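Local coordinates for protein beta-agarase D (PDB 4ASM) that hydrolyses the beta-1,4 linkages of agarose at random within the chain, with retention of anomeric configuration, through its family 16 glycoside hydrolase catalytic domain, at residues 120-131 with 315-325; 263-274 with 297-308. All blocks are in the same frame, centred on the assembly; numbering follows the deposited sequence.

Contact 1: residues 120-131 with 315-325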
loop_
_atom_site.group_PDB
_atom_site.type_symbol
_atom_site.label_atom_id
_atom_site.label_comp_id
_atom_site.label_asym_id
_atom_site.label_seq_id
_atom_site.Cartn_x
_atom_site.Cartn_y
_atom_site.Cartn_z
ATOM N N ALA A 120 14.001 -8.869 -2.646
ATOM C CA ALA A 120 12.689 -8.919 -1.979
ATOM C C ALA A 120 11.632 -9.576 -2.854
ATOM O O ALA A 120 11.691 -9.493 -4.057
ATOM C CB ALA A 120 12.245 -7.499 -1.622
ATOM N N GLY A 121 10.616 -10.147 -2.243
ATOM C CA GLY A 121 9.560 -10.763 -3.039
ATOM C C GLY A 121 8.479 -9.773 -3.474
ATOM O O GLY A 121 8.284 -8.718 -2.856
ATOM N N CYS A 122 7.759 -10.145 -4.525
ATOM C CA CYS A 122 6.664 -9.347 -5.058
ATOM C C CYS A 122 5.731 -10.302 -5.766
ATOM O O CYS A 122 6.200 -11.118 -6.570
ATOM C CB CYS A 122 7.200 -8.310 -6.053
ATOM S SG CYS A 122 5.950 -7.143 -6.644
ATOM N N ILE A 123 4.434 -10.212 -5.474
ATOM C CA ILE A 123 3.455 -11.062 -6.140
ATOM C C ILE A 123 2.305 -10.242 -6.673
ATOM O O ILE A 123 2.016 -9.153 -6.164
ATOM C CB ILE A 123 2.915 -12.185 -5.205
ATOM C CG1 ILE A 123 2.004 -11.606 -4.123
ATOM C CG2 ILE A 123 4.074 -12.970 -4.602
ATOM C CD1 ILE A 123 1.384 -12.694 -3.230
ATOM N N THR A 124 1.609 -10.811 -7.661
ATOM C CA THR A 124 0.410 -10.212 -8.251
ATOM C C THR A 124 -0.721 -11.254 -8.262
ATOM O O THR A 124 -0.487 -12.418 -8.615
ATOM C CB THR A 124 0.702 -9.838 -9.704
ATOM O OG1 THR A 124 1.800 -8.914 -9.753
ATOM C CG2 THR A 124 -0.499 -9.180 -10.345
ATOM N N ASN A 125 -1.920 -10.844 -7.865
ATOM C CA ASN A 125 -3.116 -11.687 -7.911
ATOM C C ASN A 125 -3.645 -11.791 -9.334
ATOM O O ASN A 125 -3.586 -10.819 -10.105
ATOM C CB ASN A 125 -4.170 -11.115 -6.931
ATOM C CG ASN A 125 -5.255 -12.105 -6.555
ATOM O OD1 ASN A 125 -5.446 -12.426 -5.364
ATOM N ND2 ASN A 125 -5.986 -12.557 -7.526
ATOM N N LYS A 126 -4.132 -12.983 -9.699
ATOM C CA LYS A 126 -4.587 -13.199 -11.085
ATOM C C LYS A 126 -5.987 -12.641 -11.348
ATOM O O LYS A 126 -6.438 -12.632 -12.496
ATOM C CB LYS A 126 -4.549 -14.688 -11.409
ATOM C CG LYS A 126 -3.144 -15.228 -11.314
ATOM C CD LYS A 126 -2.531 -15.399 -12.664
ATOM C CE LYS A 126 -2.679 -16.808 -13.132
ATOM N NZ LYS A 126 -2.112 -16.911 -14.498
ATOM N N THR A 127 -6.665 -12.197 -10.290
ATOM C CA THR A 127 -8.007 -11.651 -10.395
ATOM C C THR A 127 -7.959 -10.175 -10.045
ATOM O O THR A 127 -7.600 -9.825 -8.908
ATOM C CB THR A 127 -8.991 -12.383 -9.463
ATOM O OG1 THR A 127 -8.941 -13.788 -9.755
ATOM C CG2 THR A 127 -10.428 -11.850 -9.668
ATOM N N ARG A 128 -8.330 -9.329 -11.003
ATOM C CA ARG A 128 -8.319 -7.879 -10.809
ATOM C C ARG A 128 -9.524 -7.403 -10.020
ATOM O O ARG A 128 -10.528 -8.097 -9.901
ATOM C CB ARG A 128 -8.208 -7.165 -12.160
ATOM C CG ARG A 128 -6.851 -7.405 -12.806
ATOM C CD ARG A 128 -6.723 -6.724 -14.154
ATOM N NE ARG A 128 -5.399 -6.952 -14.728
ATOM C CZ ARG A 128 -5.176 -7.093 -16.033
ATOM N NH1 ARG A 128 -6.194 -7.004 -16.883
ATOM N NH2 ARG A 128 -3.949 -7.288 -16.492
ATOM N N VAL A 129 -9.403 -6.206 -9.458
ATOM C CA VAL A 129 -10.496 -5.618 -8.689
ATOM C C VAL A 129 -10.865 -4.236 -9.223
ATOM O O VAL A 129 -10.027 -3.525 -9.805
ATOM C CB VAL A 129 -10.145 -5.542 -7.184
ATOM C CG1 VAL A 129 -9.778 -6.927 -6.629
ATOM C CG2 VAL A 129 -9.015 -4.552 -6.892
ATOM N N LYS A 130 -12.119 -3.854 -9.014
ATOM C CA LYS A 130 -12.593 -2.521 -9.397
ATOM C C LYS A 130 -13.746 -2.134 -8.476
ATOM O O LYS A 130 -14.497 -3.003 -8.010
ATOM C CB LYS A 130 -13.057 -2.506 -10.872
ATOM C CG LYS A 130 -13.176 -1.067 -11.447
ATOM C CD LYS A 130 -13.566 -1.083 -12.925
ATOM C CE LYS A 130 -13.615 0.326 -13.481
ATOM N NZ LYS A 130 -13.788 0.282 -14.963
ATOM N N TYR A 131 -13.896 -0.834 -8.210
ATOM C CA TYR A 131 -15.009 -0.381 -7.390
ATOM C C TYR A 131 -16.329 -0.919 -7.978
ATOM O O TYR A 131 -16.463 -1.074 -9.205
ATOM C CB TYR A 131 -15.038 1.155 -7.294
ATOM C CG TYR A 131 -15.443 1.815 -8.587
ATOM C CD1 TYR A 131 -16.796 2.043 -8.880
ATOM C CD2 TYR A 131 -14.478 2.194 -9.521
ATOM C CE1 TYR A 131 -17.171 2.607 -10.083
ATOM C CE2 TYR A 131 -14.854 2.782 -10.738
ATOM C CZ TYR A 131 -16.203 2.981 -10.998
ATOM O OH TYR A 131 -16.595 3.560 -12.193
ATOM N N PHE A 315 -10.711 7.709 -9.940
ATOM C CA PHE A 315 -10.290 6.377 -10.315
ATOM C C PHE A 315 -11.258 5.859 -11.379
ATOM O O PHE A 315 -12.463 6.152 -11.360
ATOM C CB PHE A 315 -10.284 5.472 -9.087
ATOM C CG PHE A 315 -9.343 5.926 -8.002
ATOM C CD1 PHE A 315 -7.956 5.863 -8.188
ATOM C CD2 PHE A 315 -9.837 6.412 -6.793
ATOM C CE1 PHE A 315 -7.081 6.278 -7.188
ATOM C CE2 PHE A 315 -8.963 6.840 -5.770
ATOM C CZ PHE A 315 -7.564 6.770 -5.988
ATOM N N SER A 316 -10.736 5.103 -12.324
ATOM C CA SER A 316 -11.577 4.640 -13.412
ATOM C C SER A 316 -11.141 3.294 -13.959
ATOM O O SER A 316 -11.779 2.775 -14.874
ATOM C CB SER A 316 -11.583 5.680 -14.540
ATOM O OG SER A 316 -10.289 5.898 -15.066
ATOM N N LYS A 317 -10.054 2.735 -13.422
ATOM C CA LYS A 317 -9.468 1.524 -14.007
ATOM C C LYS A 317 -9.401 0.368 -13.020
ATOM O O LYS A 317 -9.066 0.563 -11.836
ATOM C CB LYS A 317 -8.072 1.824 -14.548
ATOM C CG LYS A 317 -8.111 2.776 -15.761
ATOM C CD LYS A 317 -6.741 3.346 -16.114
ATOM C CE LYS A 317 -6.825 4.201 -17.380
ATOM N NZ LYS A 317 -5.523 4.852 -17.696
ATOM N N GLU A 318 -9.715 -0.836 -13.498
ATOM C CA GLU A 318 -9.464 -2.046 -12.714
ATOM C C GLU A 318 -7.975 -2.142 -12.349
ATOM O O GLU A 318 -7.085 -1.643 -13.066
ATOM C CB GLU A 318 -9.927 -3.332 -13.423
ATOM C CG GLU A 318 -9.123 -3.670 -14.661
ATOM C CD GLU A 318 -9.513 -4.987 -15.308
ATOM O OE1 GLU A 318 -10.377 -5.701 -14.762
ATOM O OE2 GLU A 318 -8.908 -5.287 -16.366
ATOM N N MET A 319 -7.720 -2.811 -11.230
ATOM C CA MET A 319 -6.388 -2.856 -10.641
ATOM C C MET A 319 -5.940 -4.267 -10.259
ATOM O O MET A 319 -6.759 -5.114 -9.906
ATOM C CB MET A 319 -6.337 -1.952 -9.407
ATOM C CG MET A 319 -6.587 -0.490 -9.749
ATOM S SD MET A 319 -6.348 0.541 -8.294
ATOM C CE MET A 319 -6.932 2.096 -8.994
ATOM N N ASP A 320 -4.637 -4.516 -10.389
ATOM C CA ASP A 320 -4.011 -5.724 -9.866
ATOM C C ASP A 320 -3.747 -5.593 -8.380
ATOM O O ASP A 320 -3.276 -4.551 -7.913
ATOM C CB ASP A 320 -2.660 -5.951 -10.550
ATOM C CG ASP A 320 -2.795 -6.139 -12.056
ATOM O OD1 ASP A 320 -3.639 -6.964 -12.468
ATOM O OD2 ASP A 320 -2.055 -5.477 -12.808
ATOM N N ILE A 321 -4.001 -6.674 -7.643
ATOM C CA ILE A 321 -3.599 -6.752 -6.226
ATOM C C ILE A 321 -2.146 -7.200 -6.177
ATOM O O ILE A 321 -1.796 -8.250 -6.744
ATOM C CB ILE A 321 -4.433 -7.762 -5.416
ATOM C CG1 ILE A 321 -5.918 -7.439 -5.482
ATOM C CG2 ILE A 321 -3.955 -7.779 -3.952
ATOM C CD1 ILE A 321 -6.812 -8.612 -5.057
ATOM N N ILE A 322 -1.315 -6.398 -5.515
ATOM C CA ILE A 322 0.110 -6.675 -5.373
ATOM C C ILE A 322 0.476 -6.704 -3.891
ATOM O O ILE A 322 0.023 -5.871 -3.093
ATOM C CB ILE A 322 0.956 -5.597 -6.096
ATOM C CG1 ILE A 322 0.596 -5.582 -7.607
ATOM C CG2 ILE A 322 2.442 -5.842 -5.867
ATOM C CD1 ILE A 322 1.204 -4.457 -8.407
ATOM N N ILE A 323 1.263 -7.702 -3.504
ATOM C CA ILE A 323 1.823 -7.728 -2.154
ATOM C C ILE A 323 3.312 -7.803 -2.319
ATOM O O ILE A 323 3.814 -8.607 -3.113
ATOM C CB ILE A 323 1.289 -8.919 -1.325
ATOM C CG1 ILE A 323 -0.232 -8.834 -1.228
ATOM C CG2 ILE A 323 1.951 -8.904 0.072
ATOM C CD1 ILE A 323 -0.863 -10.032 -0.529
ATOM N N ASN A 324 4.049 -6.969 -1.588
ATOM C CA ASN A 324 5.504 -6.996 -1.718
ATOM C C ASN A 324 6.233 -6.389 -0.531
ATOM O O ASN A 324 5.609 -5.891 0.402
ATOM C CB ASN A 324 5.986 -6.353 -3.050
ATOM C CG ASN A 324 5.953 -4.818 -3.042
ATOM O OD1 ASN A 324 5.905 -4.189 -1.995
ATOM N ND2 ASN A 324 6.023 -4.219 -4.223
ATOM N N VAL A 325 7.556 -6.435 -0.606
ATOM C CA VAL A 325 8.424 -5.705 0.293
ATOM C C VAL A 325 9.278 -4.783 -0.592
ATOM O O VAL A 325 9.660 -5.167 -1.696
ATOM C CB VAL A 325 9.292 -6.696 1.103
ATOM C CG1 VAL A 325 10.536 -6.020 1.727
ATOM C CG2 VAL A 325 8.401 -7.395 2.156
HETATM O O HOH W 1 -5.127 -8.754 -9.183
HETATM O O HOH W 2 -3.904 -9.664 -12.538
HETATM O O HOH W 3 -1.477 -7.010 -14.933
HETATM O O HOH W 4 -11.447 -1.061 -15.847
HETATM O O HOH W 5 -14.322 2.760 -16.172
#

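Contact 2: residues 263-274 with 297-308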
loop_
_atom_site.group_PDB
_atom_site.type_symbol
_atom_site.label_atom_id
_atom_site.label_comp_id
_atom_site.label_asym_id
_atom_site.label_seq_id
_atom_site.Cartn_x
_atom_site.Cartn_y
_atom_site.Cartn_z
ATOM N N TYR A 263 -9.446 19.329 4.696
ATOM C CA TYR A 263 -9.418 19.472 3.238
ATOM C C TYR A 263 -8.194 20.341 2.873
ATOM O O TYR A 263 -7.646 21.051 3.728
ATOM C CB TYR A 263 -10.740 20.078 2.720
ATOM C CG TYR A 263 -10.948 21.485 3.212
ATOM C CD1 TYR A 263 -11.538 21.725 4.463
ATOM C CD2 TYR A 263 -10.511 22.572 2.464
ATOM C CE1 TYR A 263 -11.676 23.014 4.946
ATOM C CE2 TYR A 263 -10.652 23.866 2.936
ATOM C CZ TYR A 263 -11.240 24.079 4.179
ATOM O OH TYR A 263 -11.374 25.361 4.687
ATOM N N PRO A 264 -7.730 20.261 1.619
ATOM C CA PRO A 264 -6.536 21.010 1.210
ATOM C C PRO A 264 -6.681 22.526 1.328
ATOM O O PRO A 264 -7.683 23.107 0.862
ATOM C CB PRO A 264 -6.342 20.589 -0.257
ATOM C CG PRO A 264 -7.057 19.258 -0.368
ATOM C CD PRO A 264 -8.257 19.401 0.541
ATOM N N ALA A 265 -5.688 23.143 1.966
ATOM C CA ALA A 265 -5.658 24.600 2.136
ATOM C C ALA A 265 -5.190 25.309 0.868
ATOM O O ALA A 265 -5.564 26.453 0.619
ATOM C CB ALA A 265 -4.788 24.979 3.308
ATOM N N GLY A 266 -4.336 24.670 0.074
ATOM C CA GLY A 266 -3.861 25.320 -1.131
ATOM C C GLY A 266 -2.914 24.505 -1.973
ATOM O O GLY A 266 -2.199 23.617 -1.473
ATOM N N VAL A 267 -2.933 24.817 -3.266
ATOM C CA VAL A 267 -1.972 24.310 -4.226
ATOM C C VAL A 267 -1.644 25.452 -5.157
ATOM O O VAL A 267 -2.423 26.406 -5.303
ATOM C CB VAL A 267 -2.502 23.112 -5.055
ATOM C CG1 VAL A 267 -2.688 21.878 -4.192
ATOM C CG2 VAL A 267 -3.797 23.475 -5.829
ATOM N N THR A 268 -0.498 25.317 -5.790
ATOM C CA THR A 268 0.058 26.309 -6.673
ATOM C C THR A 268 -0.715 26.339 -8.015
ATOM O O THR A 268 -0.809 27.388 -8.685
ATOM C CB THR A 268 1.509 25.894 -6.791
ATOM O OG1 THR A 268 2.385 26.958 -6.429
ATOM C CG2 THR A 268 1.820 25.236 -8.078
ATOM N N SER A 269 -1.285 25.191 -8.390
ATOM C CA SER A 269 -2.125 25.035 -9.578
ATOM C C SER A 269 -2.877 23.714 -9.469
ATOM O O SER A 269 -2.391 22.777 -8.830
ATOM C CB SER A 269 -1.283 25.029 -10.859
ATOM O OG SER A 269 -2.081 24.682 -11.980
ATOM N N THR A 270 -4.044 23.641 -10.092
ATOM C CA THR A 270 -4.804 22.400 -10.151
ATOM C C THR A 270 -4.546 21.669 -11.488
ATOM O O THR A 270 -5.198 20.670 -11.798
ATOM C CB THR A 270 -6.305 22.665 -9.839
ATOM O OG1 THR A 270 -7.004 21.445 -9.597
ATOM C CG2 THR A 270 -6.999 23.438 -10.932
ATOM N N GLY A 271 -3.596 22.197 -12.258
ATOM C CA GLY A 271 -3.115 21.548 -13.498
ATOM C C GLY A 271 -1.820 20.791 -13.269
ATOM O O GLY A 271 -1.324 20.706 -12.137
ATOM N N VAL A 272 -1.235 20.250 -14.337
ATOM C CA VAL A 272 -0.175 19.232 -14.176
ATOM C C VAL A 272 1.154 19.686 -13.566
ATOM O O VAL A 272 1.935 18.870 -13.073
ATOM C CB VAL A 272 0.080 18.430 -15.480
ATOM C CG1 VAL A 272 -1.196 17.726 -15.922
ATOM C CG2 VAL A 272 0.638 19.346 -16.571
ATOM N N ASN A 273 1.415 20.985 -13.584
ATOM C CA ASN A 273 2.632 21.480 -12.967
ATOM C C ASN A 273 2.428 22.037 -11.555
ATOM O O ASN A 273 3.349 22.610 -10.967
ATOM C CB ASN A 273 3.340 22.485 -13.886
ATOM C CG ASN A 273 3.900 21.817 -15.138
ATOM O OD1 ASN A 273 4.625 20.811 -15.059
ATOM N ND2 ASN A 273 3.558 22.364 -16.302
ATOM N N GLY A 274 1.234 21.812 -11.003
ATOM C CA GLY A 274 0.919 22.248 -9.639
ATOM C C GLY A 274 1.747 21.578 -8.544
ATOM O O GLY A 274 2.190 20.427 -8.686
ATOM N N LYS A 297 -16.368 23.137 1.500
ATOM C CA LYS A 297 -15.306 24.128 1.586
ATOM C C LYS A 297 -14.197 23.922 0.569
ATOM O O LYS A 297 -13.542 24.879 0.138
ATOM C CB LYS A 297 -14.701 24.144 2.998
ATOM C CG LYS A 297 -15.618 24.735 4.058
ATOM C CD LYS A 297 -14.925 24.629 5.404
ATOM C CE LYS A 297 -15.766 25.263 6.508
ATOM N NZ LYS A 297 -15.853 26.736 6.320
ATOM N N SER A 298 -13.966 22.669 0.203
ATOM C CA SER A 298 -12.789 22.356 -0.597
ATOM C C SER A 298 -12.961 22.656 -2.075
ATOM O O SER A 298 -14.020 22.433 -2.660
ATOM C CB SER A 298 -12.418 20.887 -0.428
ATOM O OG SER A 298 -11.213 20.657 -1.137
ATOM N N ASN A 299 -11.872 23.125 -2.671
ATOM C CA ASN A 299 -11.800 23.342 -4.105
ATOM C C ASN A 299 -10.616 22.624 -4.728
ATOM O O ASN A 299 -10.188 22.957 -5.836
ATOM C CB ASN A 299 -11.704 24.839 -4.412
ATOM C CG ASN A 299 -13.001 25.571 -4.139
ATOM O OD1 ASN A 299 -13.691 25.952 -5.068
ATOM N ND2 ASN A 299 -13.342 25.756 -2.859
ATOM N N ILE A 300 -10.101 21.616 -4.030
ATOM C CA ILE A 300 -8.888 20.932 -4.455
ATOM C C ILE A 300 -9.099 19.445 -4.271
ATOM O O ILE A 300 -9.472 18.994 -3.192
ATOM C CB ILE A 300 -7.670 21.379 -3.615
ATOM C CG1 ILE A 300 -7.399 22.871 -3.839
ATOM C CG2 ILE A 300 -6.427 20.520 -3.938
ATOM C CD1 ILE A 300 -6.505 23.505 -2.803
ATOM N N SER A 301 -8.853 18.665 -5.317
ATOM C CA SER A 301 -9.011 17.219 -5.214
ATOM C C SER A 301 -7.998 16.597 -4.264
ATOM O O SER A 301 -6.843 17.017 -4.216
ATOM C CB SER A 301 -8.859 16.588 -6.598
ATOM O OG SER A 301 -8.943 15.174 -6.525
ATOM N N VAL A 302 -8.453 15.600 -3.507
ATOM C CA VAL A 302 -7.547 14.797 -2.686
ATOM C C VAL A 302 -7.203 13.489 -3.402
ATOM O O VAL A 302 -6.426 12.688 -2.898
ATOM C CB VAL A 302 -8.121 14.510 -1.268
ATOM C CG1 VAL A 302 -8.232 15.803 -0.463
ATOM C CG2 VAL A 302 -9.460 13.785 -1.321
ATOM N N ILE A 303 -7.797 13.280 -4.577
ATOM C CA ILE A 303 -7.476 12.126 -5.430
ATOM C C ILE A 303 -6.378 12.489 -6.433
ATOM O O ILE A 303 -5.332 11.852 -6.471
ATOM C CB ILE A 303 -8.733 11.589 -6.187
ATOM C CG1 ILE A 303 -9.874 11.201 -5.225
ATOM C CG2 ILE A 303 -8.361 10.403 -7.117
ATOM C CD1 ILE A 303 -9.531 10.196 -4.141
ATOM N N ASP A 304 -6.620 13.548 -7.214
ATOM C CA ASP A 304 -5.748 13.947 -8.323
ATOM C C ASP A 304 -5.739 15.487 -8.388
ATOM O O ASP A 304 -6.370 16.076 -9.281
ATOM C CB ASP A 304 -6.311 13.339 -9.615
ATOM C CG ASP A 304 -5.431 13.582 -10.828
ATOM O OD1 ASP A 304 -4.270 13.974 -10.641
ATOM O OD2 ASP A 304 -5.937 13.348 -11.956
ATOM N N PRO A 305 -5.070 16.150 -7.423
ATOM C CA PRO A 305 -5.136 17.621 -7.346
ATOM C C PRO A 305 -4.562 18.308 -8.567
ATOM O O PRO A 305 -4.952 19.446 -8.851
ATOM C CB PRO A 305 -4.291 17.960 -6.096
ATOM C CG PRO A 305 -3.429 16.749 -5.850
ATOM C CD PRO A 305 -4.273 15.575 -6.329
ATOM N N PHE A 306 -3.633 17.643 -9.258
ATOM C CA PHE A 306 -2.918 18.236 -10.408
ATOM C C PHE A 306 -3.352 17.696 -11.782
ATOM O O PHE A 306 -2.684 17.962 -12.782
ATOM C CB PHE A 306 -1.411 18.129 -10.190
ATOM C CG PHE A 306 -0.982 18.562 -8.826
ATOM C CD1 PHE A 306 -1.333 19.822 -8.349
ATOM C CD2 PHE A 306 -0.265 17.714 -7.996
ATOM C CE1 PHE A 306 -0.963 20.239 -7.058
ATOM C CE2 PHE A 306 0.116 18.126 -6.703
ATOM C CZ PHE A 306 -0.217 19.400 -6.247
ATOM N N ASN A 307 -4.455 16.956 -11.809
ATOM C CA ASN A 307 -5.081 16.507 -13.055
ATOM C C ASN A 307 -4.190 15.582 -13.864
ATOM O O ASN A 307 -4.208 15.599 -15.110
ATOM C CB ASN A 307 -5.512 17.713 -13.904
ATOM C CG ASN A 307 -6.515 17.340 -14.963
ATOM O OD1 ASN A 307 -7.352 16.465 -14.763
ATOM N ND2 ASN A 307 -6.432 18.000 -16.123
ATOM N N TYR A 308 -3.421 14.751 -13.163
ATOM C CA TYR A 308 -2.503 13.818 -13.834
ATOM C C TYR A 308 -3.258 12.824 -14.724
ATOM O O TYR A 308 -2.733 12.380 -15.762
ATOM C CB TYR A 308 -1.683 13.039 -12.798
ATOM C CG TYR A 308 -0.625 13.839 -12.076
ATOM C CD1 TYR A 308 -0.348 15.172 -12.417
ATOM C CD2 TYR A 308 0.093 13.268 -11.018
ATOM C CE1 TYR A 308 0.630 15.902 -11.718
ATOM C CE2 TYR A 308 1.041 13.963 -10.332
ATOM C CZ TYR A 308 1.323 15.292 -10.671
ATOM O OH TYR A 308 2.285 15.939 -9.941
HETATM O O HOH W 6 -13.415 27.958 4.958
HETATM O O HOH W 7 -7.684 19.751 -7.748
HETATM O O HOH W 8 2.611 18.565 -10.531
#

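Contact 1: residues 120-131 with 315-325
An antiparallel strand pair of the GH16 beta-sandwich joins Cys122, Ile123 and Thr124 to Asn324, Ile323 and Ile322. Ile123 and Ile323 form the hydrogen-bonded pair, Ile123 N reaching Ile323 O at 2.9 Å, and their branched side chains, suited to a buried sheet face, lie side by side. Asn125 N bonds to Ile321 O at 2.8 Å; then the register shifts by two, and a separate bridge forms where Val129 N meets Met319 O at 2.9 Å and Met319 N returns to Val129 O at 2.8 Å. Water 1 bridges the segments there, donating hydrogen bonds to Asn125 O and Thr127 O and accepting one from Ile321 N. Across the break, Val129 CG1 packs against Ile321 CD1 at 3.8 Å, their side chains crossing nearly at right angles.

Arg128 suits this break because its chain, extended from CG to NE (chi2 179°), carries two donors to two acids. Arg128 NE lies 2.9 Å from Asp320 OD1, which sits in the guanidinium plane, while NE approaches on the syn side, 27° out of the carboxylate plane. Arg128 NH1 makes a longer salt bridge of 3.3 Å to Glu318 OE2, coming from above that carboxylate. Water 3 links NH2 to Asp320 OD2, an oxygen also bound by His61. A methionine in place of Arg128 would probably leave Glu318 and Asp320 as neighbouring acids without their shared counter-charge. At the other end Asn324 ND2 bonds to Glu326, probably substrate-binding, so the strand pair leads from the salt bridges toward the probable agarose cleft of the GH16 jelly roll.

Contact 2: residues 263-274 with 297-308
Apolar packing joins Pro264 and Val267 to Ile300, Val302 and Phe306. The rigid Pro264 ring offers CB to Ile300 CG2 at 3.7 Å and CG to Val302 CG1, while Val267 and Ile300 reach toward each other tip to tip. Val267 CG1 also touches Phe306 CE1.

In ring contacts, Lys297 CB sits over one face of Tyr263, 3.9 Å from the ring centroid, a CH-pi contact that lets the lysine amine run on to water 6. Phe306 takes Gly274 O over the centre of one face and Pro305 CG over the other. Ser269 O, buried and without a hydrogen-bonding partner, meets the ring-edge C-H, 3.2 Å from Phe306 CD1. At Gly274 a CB would collide with that ring atom.

Polar links across the contact run through water; ST turns shape each segment from within. Water 8 donates to Val272 O and Gly274 O and accepts from Tyr308 OH; water 7 joins Thr270 OG1 to Ser301 N. Ser269 OG, anti to its own nitrogen (chi1 171°), accepts from Gly271 N, and Ser298 OG, also bonded to Asp248 O, from Ile300 N. This is a loop-on-loop contact of the GH16 domain, one ST turn following strand 259-264, the other helix 291-297.

In the fold
The centres of the two contacts lie about 26 Å apart within the one GH16 catalytic domain. Contact 1 is buried, its centre about 10 Å from the centre of the chain, whereas contact 2 is only partly buried, its centre about 22 Å out. Along the chain contact 2 is nested inside the long loop closed by contact 1: strand 112-125 comes first, then strand 259-264, helix 291-297 and the loop after it, which leads into strand 320-326. All three strands belong to the same connected strand system. The two contacts touch where Phe315 CE2 packs on Ile303 CD1 at 3.8 Å, linking the outer loop to the segment that leads into strand 320-326.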